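Local structure of thiamine-binding periplasmic protein (Escherichia coli, 2QRY) at residues Val270-Met284 / Val287-Leu299. The protein binds thiamine, thiamine phosphate and thiamine diphosphate with high affinity in the periplasm as the solute-binding component of the ThiBPQ ABC importer. Numbering follows the deposited sequence.
With TPS (thiamin phosphate), chain E.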
ATOM      1  N   VAL A 270      -8.191   8.553 -11.914  1.00 41.41           N
ATOM      2  CA  VAL A 270      -6.920   9.077 -12.394  1.00 41.07           C
ATOM      3  C   VAL A 270      -7.016  10.556 -12.768  1.00 41.38           C
ATOM      4  O   VAL A 270      -6.111  11.101 -13.407  1.00 41.70           O
ATOM      5  CB  VAL A 270      -6.425   8.299 -13.622  1.00 40.78           C
ATOM      6  CG1 VAL A 270      -6.238   6.845 -13.265  1.00 40.98           C
ATOM      7  CG2 VAL A 270      -7.415   8.448 -14.764  1.00 41.38           C
ATOM      8  N   SER A 271      -8.107  11.203 -12.366  1.00 40.50           N
ATOM      9  CA  SER A 271      -8.297  12.614 -12.676  1.00 40.28           C
ATOM     10  C   SER A 271      -7.963  13.466 -11.458  1.00 40.24           C
ATOM     11  O   SER A 271      -7.793  12.945 -10.359  1.00 41.79           O
ATOM     12  CB  SER A 271      -9.741  12.877 -13.099  1.00 40.33           C
ATOM     13  OG  SER A 271     -10.589  12.981 -11.972  1.00 41.77           O
ATOM     14  N   PRO A 272      -7.871  14.795 -11.641  1.00 39.20           N
ATOM     15  CA  PRO A 272      -7.557  15.748 -10.573  1.00 38.19           C
ATOM     16  C   PRO A 272      -8.496  15.750  -9.370  1.00 37.79           C
ATOM     17  O   PRO A 272      -8.043  15.832  -8.229  1.00 37.14           O
ATOM     18  CB  PRO A 272      -7.557  17.090 -11.302  1.00 38.71           C
ATOM     19  CG  PRO A 272      -7.053  16.718 -12.661  1.00 39.48           C
ATOM     20  CD  PRO A 272      -7.849  15.466 -12.953  1.00 39.35           C
ATOM     21  N   ALA A 273      -9.798  15.677  -9.612  1.00 38.39           N
ATOM     22  CA  ALA A 273     -10.760  15.690  -8.509  1.00 38.96           C
ATOM     23  C   ALA A 273     -10.439  14.589  -7.496  1.00 39.50           C
ATOM     24  O   ALA A 273     -10.688  14.734  -6.296  1.00 40.40           O
ATOM     25  CB  ALA A 273     -12.173  15.513  -9.048  1.00 38.47           C
ATOM     26  N   PHE A 274      -9.877  13.493  -7.995  1.00 39.03           N
ATOM     27  CA  PHE A 274      -9.508  12.350  -7.163  1.00 38.40           C
ATOM     28  C   PHE A 274      -8.100  12.568  -6.623  1.00 36.67           C
ATOM     29  O   PHE A 274      -7.894  12.749  -5.422  1.00 37.20           O
ATOM     30  CB  PHE A 274      -9.536  11.068  -8.009  1.00 39.45           C
ATOM     31  CG  PHE A 274      -9.402   9.801  -7.211  1.00 39.82           C
ATOM     32  CD1 PHE A 274     -10.529   9.156  -6.709  1.00 39.71           C
ATOM     33  CD2 PHE A 274      -8.147   9.250  -6.960  1.00 39.52           C
ATOM     34  CE1 PHE A 274     -10.410   7.975  -5.968  1.00 39.49           C
ATOM     35  CE2 PHE A 274      -8.017   8.075  -6.223  1.00 40.41           C
ATOM     36  CZ  PHE A 274      -9.155   7.434  -5.725  1.00 39.44           C
ATOM     37  N   GLN A 275      -7.143  12.553  -7.545  1.00 35.56           N
ATOM     38  CA  GLN A 275      -5.726  12.730  -7.255  1.00 35.06           C
ATOM     39  C   GLN A 275      -5.403  13.847  -6.270  1.00 34.33           C
ATOM     40  O   GLN A 275      -4.503  13.711  -5.449  1.00 34.39           O
ATOM     41  CB  GLN A 275      -4.983  12.972  -8.564  1.00 34.48           C
ATOM     42  CG  GLN A 275      -5.038  11.787  -9.509  1.00 34.32           C
ATOM     43  CD  GLN A 275      -4.335  10.570  -8.938  1.00 33.99           C
ATOM     44  OE1 GLN A 275      -4.967   9.564  -8.605  1.00 33.19           O
ATOM     45  NE2 GLN A 275      -3.020  10.662  -8.813  1.00 31.63           N
ATOM     46  N   ASN A 276      -6.138  14.947  -6.361  1.00 33.87           N
ATOM     47  CA  ASN A 276      -5.933  16.089  -5.481  1.00 33.29           C
ATOM     48  C   ASN A 276      -6.150  15.747  -4.013  1.00 32.34           C
ATOM     49  O   ASN A 276      -5.713  16.491  -3.131  1.00 32.06           O
ATOM     50  CB  ASN A 276      -6.874  17.236  -5.876  1.00 34.92           C
ATOM     51  CG  ASN A 276      -6.238  18.207  -6.848  1.00 35.32           C
ATOM     52  OD1 ASN A 276      -5.228  18.832  -6.538  1.00 37.13           O
ATOM     53  ND2 ASN A 276      -6.828  18.341  -8.031  1.00 35.70           N
ATOM     54  N   ALA A 277      -6.827  14.636  -3.742  1.00 30.66           N
ATOM     55  CA  ALA A 277      -7.081  14.246  -2.356  1.00 29.32           C
ATOM     56  C   ALA A 277      -6.119  13.167  -1.871  1.00 28.50           C
ATOM     57  O   ALA A 277      -6.100  12.833  -0.687  1.00 28.06           O
ATOM     58  CB  ALA A 277      -8.523  13.777  -2.196  1.00 28.28           C
ATOM     59  N   ILE A 278      -5.314  12.631  -2.785  1.00 27.78           N
ATOM     60  CA  ILE A 278      -4.358  11.591  -2.429  1.00 26.80           C
ATOM     61  C   ILE A 278      -3.209  12.077  -1.546  1.00 27.39           C
ATOM     62  O   ILE A 278      -2.927  11.475  -0.509  1.00 26.83           O
ATOM     63  CB  ILE A 278      -3.760  10.912  -3.688  1.00 26.65           C
ATOM     64  CG1 ILE A 278      -4.763   9.905  -4.267  1.00 28.09           C
ATOM     65  CG2 ILE A 278      -2.458  10.193  -3.334  1.00 27.03           C
ATOM     66  CD1 ILE A 278      -5.107   8.762  -3.316  1.00 23.15           C
ATOM     67  N   PRO A 279      -2.533  13.173  -1.939  1.00 26.80           N
ATOM     68  CA  PRO A 279      -1.421  13.673  -1.132  1.00 25.81           C
ATOM     69  C   PRO A 279      -1.702  13.776   0.363  1.00 25.11           C
ATOM     70  O   PRO A 279      -0.982  13.194   1.166  1.00 24.15           O
ATOM     71  CB  PRO A 279      -1.122  15.028  -1.765  1.00 26.27           C
ATOM     72  CG  PRO A 279      -1.423  14.786  -3.201  1.00 26.01           C
ATOM     73  CD  PRO A 279      -2.741  14.040  -3.114  1.00 27.16           C
ATOM     74  N   THR A 280      -2.748  14.509   0.739  1.00 25.04           N
ATOM     75  CA  THR A 280      -3.064  14.685   2.153  1.00 24.96           C
ATOM     76  C   THR A 280      -4.098  13.700   2.690  1.00 25.65           C
ATOM     77  O   THR A 280      -4.428  13.726   3.873  1.00 25.95           O
ATOM     78  CB  THR A 280      -3.545  16.125   2.438  1.00 26.88           C
ATOM     79  OG1 THR A 280      -4.779  16.369   1.755  1.00 23.89           O
ATOM     80  CG2 THR A 280      -2.495  17.139   1.961  1.00 25.78           C
ATOM     81  N   GLY A 281      -4.600  12.826   1.823  1.00 25.44           N
ATOM     82  CA  GLY A 281      -5.576  11.844   2.258  1.00 22.64           C
ATOM     83  C   GLY A 281      -4.948  10.487   2.522  1.00 21.25           C
ATOM     84  O   GLY A 281      -5.139   9.908   3.591  1.00 19.61           O
ATOM     85  N   ASN A 282      -4.191   9.990   1.546  1.00 20.95           N
ATOM     86  CA  ASN A 282      -3.537   8.687   1.647  1.00 19.00           C
ATOM     87  C   ASN A 282      -2.042   8.810   1.928  1.00 19.57           C
ATOM     88  O   ASN A 282      -1.383   7.813   2.215  1.00 18.87           O
ATOM     89  CB  ASN A 282      -3.729   7.898   0.350  1.00 18.05           C
ATOM     90  CG  ASN A 282      -4.078   6.426   0.593  1.00 19.78           C
ATOM     91  OD1 ASN A 282      -3.781   5.554  -0.234  1.00 18.17           O
ATOM     92  ND2 ASN A 282      -4.730   6.152   1.714  1.00 16.69           N
ATOM     93  N   TRP A 283      -1.504  10.023   1.836  1.00 18.64           N
ATOM     94  CA  TRP A 283      -0.083  10.243   2.074  1.00 19.46           C
ATOM     95  C   TRP A 283       0.765   9.326   1.191  1.00 19.42           C
ATOM     96  O   TRP A 283       1.529   8.484   1.659  1.00 19.56           O
ATOM     97  CB  TRP A 283       0.221  10.036   3.560  1.00 19.96           C
ATOM     98  CG  TRP A 283      -0.598  10.966   4.392  1.00 22.26           C
ATOM     99  CD1 TRP A 283      -1.757  10.673   5.059  1.00 21.88           C
ATOM    100  CD2 TRP A 283      -0.401  12.377   4.533  1.00 21.39           C
ATOM    101  NE1 TRP A 283      -2.295  11.815   5.597  1.00 20.68           N
ATOM    102  CE2 TRP A 283      -1.484  12.876   5.291  1.00 22.15           C
ATOM    103  CE3 TRP A 283       0.583  13.270   4.087  1.00 21.89           C
ATOM    104  CZ2 TRP A 283      -1.610  14.233   5.613  1.00 21.77           C
ATOM    105  CZ3 TRP A 283       0.460  14.618   4.406  1.00 21.75           C
ATOM    106  CH2 TRP A 283      -0.633  15.085   5.163  1.00 21.58           C
HETATM  107  N   MSE A 284       0.598   9.515  -0.108  1.00 22.12           N
HETATM  108  CA  MSE A 284       1.294   8.756  -1.135  1.00 23.03           C
HETATM  109  C   MSE A 284       1.474   9.713  -2.311  1.00 23.85           C
HETATM  110  O   MSE A 284       0.852  10.777  -2.342  1.00 23.48           O
HETATM  111  CB  MSE A 284       0.425   7.569  -1.576  1.00 25.88           C
HETATM  112  CG  MSE A 284       0.202   6.499  -0.520  1.00 25.09           C
HETATM  113 SE   MSE A 284       1.800   5.460  -0.185  1.00 32.71          SE
HETATM  114  CE  MSE A 284       1.640   4.186  -1.651  1.00 24.67           C
ATOM    115  N   VAL A 287      -0.808   9.780  -9.022  1.00 30.64           N
ATOM    116  CA  VAL A 287      -0.518   9.170 -10.304  1.00 33.67           C
ATOM    117  C   VAL A 287      -0.659  10.212 -11.421  1.00 35.76           C
ATOM    118  O   VAL A 287      -0.159  10.022 -12.529  1.00 36.12           O
ATOM    119  CB  VAL A 287      -1.456   7.967 -10.540  1.00 31.31           C
ATOM    120  CG1 VAL A 287      -2.858   8.438 -10.827  1.00 31.06           C
ATOM    121  CG2 VAL A 287      -0.923   7.119 -11.639  1.00 32.65           C
ATOM    122  N   ALA A 288      -1.340  11.313 -11.112  1.00 37.80           N
ATOM    123  CA  ALA A 288      -1.519  12.411 -12.060  1.00 40.84           C
ATOM    124  C   ALA A 288      -0.648  13.559 -11.564  1.00 43.37           C
ATOM    125  O   ALA A 288      -0.429  13.698 -10.360  1.00 44.10           O
ATOM    126  CB  ALA A 288      -2.974  12.845 -12.106  1.00 40.69           C
ATOM    127  N   ASN A 289      -0.153  14.377 -12.488  1.00 45.70           N
ATOM    128  CA  ASN A 289       0.706  15.504 -12.141  1.00 47.49           C
ATOM    129  C   ASN A 289      -0.015  16.615 -11.381  1.00 49.00           C
ATOM    130  O   ASN A 289      -0.119  17.742 -11.866  1.00 50.87           O
ATOM    131  CB  ASN A 289       1.355  16.076 -13.407  1.00 47.29           C
ATOM    132  N   VAL A 290      -0.516  16.294 -10.193  1.00 50.42           N
ATOM    133  CA  VAL A 290      -1.198  17.278  -9.359  1.00 51.09           C
ATOM    134  C   VAL A 290      -0.120  17.953  -8.511  1.00 51.67           C
ATOM    135  O   VAL A 290       1.037  17.532  -8.528  1.00 52.60           O
ATOM    136  CB  VAL A 290      -2.252  16.604  -8.445  1.00 51.62           C
ATOM    137  CG1 VAL A 290      -1.610  15.501  -7.639  1.00 51.62           C
ATOM    138  CG2 VAL A 290      -2.879  17.629  -7.517  1.00 51.64           C
ATOM    139  N   THR A 291      -0.482  18.998  -7.776  1.00 51.09           N
ATOM    140  CA  THR A 291       0.502  19.694  -6.961  1.00 51.47           C
ATOM    141  C   THR A 291       0.655  19.060  -5.585  1.00 50.66           C
ATOM    142  O   THR A 291      -0.322  18.903  -4.850  1.00 51.03           O
ATOM    143  CB  THR A 291       0.136  21.187  -6.789  1.00 52.81           C
ATOM    144  OG1 THR A 291      -1.062  21.306  -6.009  1.00 54.34           O
ATOM    145  CG2 THR A 291      -0.085  21.838  -8.154  1.00 53.33           C
ATOM    146  N   LEU A 292       1.884  18.687  -5.245  1.00 48.92           N
ATOM    147  CA  LEU A 292       2.156  18.083  -3.951  1.00 46.79           C
ATOM    148  C   LEU A 292       2.138  19.170  -2.886  1.00 46.34           C
ATOM    149  O   LEU A 292       2.601  20.287  -3.114  1.00 46.96           O
ATOM    150  CB  LEU A 292       3.517  17.388  -3.954  1.00 45.18           C
ATOM    151  CG  LEU A 292       3.737  16.293  -5.000  1.00 43.82           C
ATOM    152  CD1 LEU A 292       5.053  15.585  -4.715  1.00 42.24           C
ATOM    153  CD2 LEU A 292       2.592  15.310  -4.966  1.00 43.60           C
ATOM    154  N   PRO A 293       1.592  18.856  -1.705  1.00 46.05           N
ATOM    155  CA  PRO A 293       1.517  19.814  -0.600  1.00 45.28           C
ATOM    156  C   PRO A 293       2.902  20.248  -0.167  1.00 44.51           C
ATOM    157  O   PRO A 293       3.847  19.457  -0.209  1.00 43.19           O
ATOM    158  CB  PRO A 293       0.820  19.018   0.504  1.00 46.27           C
ATOM    159  CG  PRO A 293       0.005  18.013  -0.251  1.00 46.24           C
ATOM    160  CD  PRO A 293       0.957  17.582  -1.333  1.00 46.55           C
ATOM    161  N   ALA A 294       3.034  21.505   0.240  1.00 44.12           N
ATOM    162  CA  ALA A 294       4.320  21.981   0.721  1.00 42.86           C
ATOM    163  C   ALA A 294       4.570  21.069   1.914  1.00 42.30           C
ATOM    164  O   ALA A 294       3.653  20.808   2.695  1.00 44.39           O
ATOM    165  CB  ALA A 294       4.216  23.432   1.168  1.00 42.89           C
ATOM    166  N   GLY A 295       5.789  20.567   2.049  1.00 40.13           N
ATOM    167  CA  GLY A 295       6.088  19.674   3.152  1.00 36.83           C
ATOM    168  C   GLY A 295       6.620  18.362   2.622  1.00 35.23           C
ATOM    169  O   GLY A 295       7.486  17.738   3.235  1.00 34.41           O
ATOM    170  N   PHE A 296       6.092  17.937   1.477  1.00 33.16           N
ATOM    171  CA  PHE A 296       6.540  16.701   0.854  1.00 33.04           C
ATOM    172  C   PHE A 296       8.005  16.824   0.443  1.00 32.58           C
ATOM    173  O   PHE A 296       8.715  15.822   0.359  1.00 31.39           O
ATOM    174  CB  PHE A 296       5.690  16.375  -0.380  1.00 33.45           C
ATOM    175  CG  PHE A 296       4.581  15.386  -0.120  1.00 33.36           C
ATOM    176  CD1 PHE A 296       3.660  15.593   0.906  1.00 33.39           C
ATOM    177  CD2 PHE A 296       4.444  14.256  -0.921  1.00 32.72           C
ATOM    178  CE1 PHE A 296       2.617  14.685   1.127  1.00 30.45           C
ATOM    179  CE2 PHE A 296       3.407  13.349  -0.707  1.00 31.25           C
ATOM    180  CZ  PHE A 296       2.494  13.567   0.320  1.00 31.15           C
ATOM    181  N   GLU A 297       8.460  18.051   0.196  1.00 31.70           N
ATOM    182  CA  GLU A 297       9.844  18.262  -0.222  1.00 32.66           C
ATOM    183  C   GLU A 297      10.836  17.941   0.896  1.00 31.27           C
ATOM    184  O   GLU A 297      12.040  17.846   0.659  1.00 30.49           O
ATOM    185  CB  GLU A 297      10.049  19.703  -0.720  1.00 35.56           C
ATOM    186  CG  GLU A 297      10.210  20.735   0.380  1.00 39.10           C
ATOM    187  CD  GLU A 297       8.985  20.848   1.264  1.00 42.93           C
ATOM    188  OE1 GLU A 297       9.128  21.340   2.405  1.00 44.95           O
ATOM    189  OE2 GLU A 297       7.883  20.454   0.818  1.00 44.42           O
ATOM    190  N   LYS A 298      10.332  17.767   2.114  1.00 30.42           N
ATOM    191  CA  LYS A 298      11.193  17.434   3.246  1.00 29.27           C
ATOM    192  C   LYS A 298      11.465  15.933   3.237  1.00 29.03           C
ATOM    193  O   LYS A 298      12.336  15.440   3.957  1.00 29.52           O
ATOM    194  CB  LYS A 298      10.520  17.801   4.576  1.00 29.04           C
ATOM    195  CG  LYS A 298      10.240  19.282   4.795  1.00 27.56           C
ATOM    196  CD  LYS A 298       9.503  19.494   6.118  1.00 27.43           C
ATOM    197  CE  LYS A 298      10.378  20.136   7.185  1.00 28.80           C
ATOM    198  NZ  LYS A 298      11.626  19.392   7.487  1.00 30.04           N
ATOM    199  N   LEU A 299      10.709  15.210   2.419  1.00 28.65           N
ATOM    200  CA  LEU A 299      10.840  13.760   2.327  1.00 28.18           C
ATOM    201  C   LEU A 299      12.021  13.326   1.480  1.00 29.24           C
ATOM    202  O   LEU A 299      12.524  14.092   0.660  1.00 29.42           O
ATOM    203  CB  LEU A 299       9.568  13.167   1.735  1.00 25.39           C
ATOM    204  CG  LEU A 299       8.285  13.486   2.492  1.00 25.55           C
ATOM    205  CD1 LEU A 299       7.088  12.987   1.684  1.00 23.44           C
ATOM    206  CD2 LEU A 299       8.342  12.841   3.877  1.00 22.19           C
TER
HETATM  207  CM2 TPS E 400       0.765   8.393   8.150  1.00 16.66           C
HETATM  208  N3  TPS E 400      -0.870   3.852   3.689  1.00 21.75           N
HETATM  209  C2  TPS E 400      -0.998   3.455   4.939  1.00 22.35           C
HETATM  210  S1  TPS E 400      -1.501   1.811   4.812  1.00 22.37           S
HETATM  211  C5  TPS E 400      -1.522   1.702   3.046  1.00 21.14           C
HETATM  212  C4  TPS E 400      -1.135   2.973   2.681  1.00 21.84           C
HETATM  213  CM4 TPS E 400      -1.008   3.354   1.210  1.00 22.85           C
HETATM  214  C6  TPS E 400      -1.881   0.463   2.287  1.00 23.99           C
HETATM  215  C7  TPS E 400      -2.291  -0.467   3.429  1.00 25.37           C
HETATM  216  O7  TPS E 400      -2.649  -1.780   3.014  1.00 31.10           O
HETATM  217  N1A TPS E 400       1.424   7.017   6.220  1.00 18.69           N
HETATM  218  C2A TPS E 400       0.435   7.587   6.915  1.00 18.59           C
HETATM  219  N3A TPS E 400      -0.834   7.455   6.537  1.00 15.76           N
HETATM  220  C4A TPS E 400      -1.171   6.741   5.441  1.00 17.52           C
HETATM  221  N4A TPS E 400      -2.499   6.617   5.075  1.00 17.56           N
HETATM  222  C5A TPS E 400      -0.140   6.115   4.671  1.00 19.40           C
HETATM  223  C6A TPS E 400       1.180   6.290   5.118  1.00 19.13           C
HETATM  224  C7A TPS E 400      -0.423   5.272   3.404  1.00 19.07           C
HETATM  225  P1  TPS E 400      -3.053  -2.586   4.355  1.00 24.68           P
HETATM  226  O1  TPS E 400      -1.884  -2.509   5.377  1.00 27.25           O
HETATM  227  O2  TPS E 400      -3.445  -4.085   4.030  1.00 31.77           O
HETATM  228  O3  TPS E 400      -4.282  -1.895   4.982  1.00 24.66           O
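Pro279 and Pro293 pack ring against ring, crossing at about a right angle. Pro279 CB lies 3.3 Å from Pro293 CD, tighter than usual for two carbons. Thr280 presses on the same proline, with CG2 3.5 Å from Pro293 CG. With OG1 at chi1 65°, CG2 stands anti to the carbonyl carbon, on the side where Pro293 lies. Phe296 closes this end. Pro279 O lies at the edge of the Phe296 ring, near its plane, 3.6 Å from CZ. Pro293 CD and Leu299 CD1 lie over opposite faces of that ring. Phe296 CE1 also meets Trp283 CE3 obliquely at 3.9 Å. A second close spot is Gln275 CG against Ala288 CB, at 3.5 Å.

In this type 2 periplasmic-binding fold, the short helices 272-275 and 278-281 pack on the loop that follows strand 285-286. Asn282, Trp283 and Met284 line the thiamin phosphate pocket. Trp283 CD1 is 3.7 Å from N3A of the ligand, and Met284 SE is 3.8 Å from CM4. Thus Trp283 touches both the ligand and Phe296. Its indole also meets Tyr224 edge-to-face, and its carbonyl hydrogen-bonds to Thr220 of the thiamine site.

Val270 and Val287 are looser and only graze, CG1 to CG1 at 4.5 Å. On the solvent side, exposed Asn276 lies beside Val290 and donates from ND2 to Pro272 O, approaching from above the carbonyl plane. Exposed Leu292 reaches Pro279 with CD2 alone.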